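PDB 6P78: queuine lyase from [Clostridium] spiroforme DSM 1552, which probably cleaves a carbon-nitrogen bond of queuine by radical chemistry, using S-adenosylmethionine and a [4Fe-4S] cluster, as part of a bacterial queuine salvage pathway. Local coordinates for residues E98-I103 with R131-I136. Sequence-based numbering, arbitrary orientation.
Sequences ETIERI and REKFKI
The backbones of I103 and F134, nearest each other here, stay 9.5 Å apart between their CA atoms, so helix 97-109 and the end of helix 127-134 meet mainly through side chains, burying 185 Å². K133 spans the gap with an extended chain: CG lies anti to the backbone N (chi1 -175°), the later torsions are extended as well, and the ammonium group ends beside the carboxylate of E101. K133 NZ donates to E101 OE1 at 3.0 Å, a salt bridge reached from above the carboxylate plane, about 70° out of it, while E101 OE2 stays 4.0 Å from the same nitrogen. The two side chains cross at about a right angle. E101 sets out from its helix away from the other segment, and the bend at chi2 (-99°) brings the carboxylate back to the lysine. NZ also makes a cation-pi contact with Y104, a turn further on from I100. Next to this polar bridge the buried ring of F134 points its CZ/CE2 end at the CG2 methyls of I100 and I103. Its CE2 edge meets CG2 of I103 at 4.1 Å, near the ring plane, and CZ lies 4.3 Å from CG2 of I100 and 4.2 Å from I100 O. The helix carrying F134 stops here: K135, with positive phi, leaves the helical path, and its NZ bonds back to O of E132 at 3.1 Å. Both helices belong to the parallel part of the radical SAM core, where they follow strands 83-87 and 114-118 in successive beta-alpha units, and the contact is plain packing between them, away from the cofactors. I103 also touches F92 and L74, the latter on helix 63-74 beside helix 97-109, while strand 137-141, an edge strand of the sheet, begins just beyond I136.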
# COMPACT_ATOMS: atom_id res chain seq x y z
N GLU A 98 -9.37 -16.82 -8.50
CA GLU A 98 -8.35 -17.86 -8.68
C GLU A 98 -6.98 -17.37 -8.23
O GLU A 98 -6.18 -18.17 -7.73
CB GLU A 98 -8.30 -18.32 -10.14
CG GLU A 98 -9.61 -18.88 -10.70
CD GLU A 98 -10.66 -17.81 -10.98
OE1 GLU A 98 -11.87 -18.13 -10.90
OE2 GLU A 98 -10.29 -16.64 -11.27
N THR A 99 -6.69 -16.07 -8.38
CA THR A 99 -5.43 -15.55 -7.88
C THR A 99 -5.41 -15.59 -6.36
O THR A 99 -4.42 -16.01 -5.76
CB THR A 99 -5.20 -14.11 -8.37
OG1 THR A 99 -5.16 -14.09 -9.81
CG2 THR A 99 -3.90 -13.55 -7.82
N ILE A 100 -6.51 -15.17 -5.72
CA ILE A 100 -6.58 -15.19 -4.27
C ILE A 100 -6.42 -16.62 -3.74
O ILE A 100 -5.66 -16.86 -2.79
CB ILE A 100 -7.89 -14.55 -3.78
CG1 ILE A 100 -7.87 -13.05 -4.10
CG2 ILE A 100 -8.06 -14.78 -2.30
CD1 ILE A 100 -9.20 -12.35 -3.84
N GLU A 101 -7.12 -17.58 -4.34
CA GLU A 101 -6.98 -18.94 -3.83
C GLU A 101 -5.59 -19.52 -4.09
O GLU A 101 -5.11 -20.33 -3.29
CB GLU A 101 -8.07 -19.84 -4.41
CG GLU A 101 -9.46 -19.25 -4.26
CD GLU A 101 -10.23 -19.83 -3.07
OE1 GLU A 101 -9.57 -20.20 -2.07
OE2 GLU A 101 -11.48 -19.93 -3.16
N ARG A 102 -4.92 -19.10 -5.16
CA ARG A 102 -3.54 -19.55 -5.33
C ARG A 102 -2.62 -18.95 -4.27
O ARG A 102 -1.74 -19.64 -3.74
CB ARG A 102 -3.01 -19.22 -6.72
CG ARG A 102 -1.52 -19.56 -6.88
CD ARG A 102 -1.25 -20.49 -8.01
NE ARG A 102 0.10 -21.03 -7.93
CZ ARG A 102 1.06 -20.80 -8.82
NH1 ARG A 102 0.82 -20.02 -9.87
NH2 ARG A 102 2.26 -21.35 -8.67
N ILE A 103 -2.79 -17.67 -3.95
CA ILE A 103 -1.98 -17.07 -2.88
C ILE A 103 -2.18 -17.84 -1.58
O ILE A 103 -1.21 -18.15 -0.87
CB ILE A 103 -2.34 -15.58 -2.72
CG1 ILE A 103 -1.90 -14.80 -3.96
CG2 ILE A 103 -1.69 -15.02 -1.46
CD1 ILE A 103 -2.59 -13.44 -4.10
N ARG A 131 -8.81 -12.38 7.51
CA ARG A 131 -7.89 -12.85 8.54
C ARG A 131 -8.22 -14.26 8.97
O ARG A 131 -7.33 -15.11 9.11
CB ARG A 131 -7.93 -11.91 9.75
CG ARG A 131 -7.34 -10.52 9.53
CD ARG A 131 -7.32 -9.70 10.84
NE ARG A 131 -6.99 -8.29 10.62
CZ ARG A 131 -5.76 -7.81 10.42
NH1 ARG A 131 -4.71 -8.64 10.41
NH2 ARG A 131 -5.57 -6.49 10.24
N GLU A 132 -9.51 -14.55 9.18
CA GLU A 132 -9.90 -15.87 9.64
C GLU A 132 -9.66 -16.93 8.59
O GLU A 132 -9.39 -18.08 8.93
CB GLU A 132 -11.37 -15.87 10.07
CG GLU A 132 -11.62 -14.92 11.23
CD GLU A 132 -13.00 -15.07 11.84
OE1 GLU A 132 -13.51 -14.08 12.40
OE2 GLU A 132 -13.57 -16.19 11.76
N LYS A 133 -9.77 -16.58 7.31
CA LYS A 133 -9.52 -17.57 6.27
C LYS A 133 -8.04 -17.89 6.17
O LYS A 133 -7.65 -19.06 6.15
CB LYS A 133 -10.05 -17.07 4.92
CG LYS A 133 -9.92 -18.13 3.82
CD LYS A 133 -10.04 -17.53 2.43
CE LYS A 133 -9.78 -18.60 1.37
NZ LYS A 133 -9.79 -18.05 -0.01
N PHE A 134 -7.19 -16.86 6.16
CA PHE A 134 -5.77 -17.06 5.88
C PHE A 134 -4.99 -17.57 7.09
O PHE A 134 -3.94 -18.20 6.92
CB PHE A 134 -5.16 -15.76 5.35
CG PHE A 134 -5.28 -15.60 3.85
CD1 PHE A 134 -6.51 -15.32 3.27
CD2 PHE A 134 -4.19 -15.78 3.03
CE1 PHE A 134 -6.63 -15.20 1.90
CE2 PHE A 134 -4.31 -15.66 1.65
CZ PHE A 134 -5.53 -15.36 1.09
N LYS A 135 -5.49 -17.30 8.30
CA LYS A 135 -4.96 -17.78 9.59
C LYS A 135 -3.61 -17.20 10.00
O LYS A 135 -3.40 -16.93 11.19
CB LYS A 135 -4.87 -19.30 9.60
CG LYS A 135 -6.12 -19.96 9.05
CD LYS A 135 -7.17 -20.16 10.11
CE LYS A 135 -8.00 -21.42 9.79
NZ LYS A 135 -8.96 -21.16 8.68
N ILE A 136 -2.68 -16.99 9.06
CA ILE A 136 -1.37 -16.42 9.39
C ILE A 136 -1.47 -14.93 9.70
O ILE A 136 -2.50 -14.30 9.45
CB ILE A 136 -0.37 -16.66 8.25
CG1 ILE A 136 -0.81 -15.94 6.98
CG2 ILE A 136 -0.21 -18.12 8.03
CD1 ILE A 136 0.35 -15.68 5.99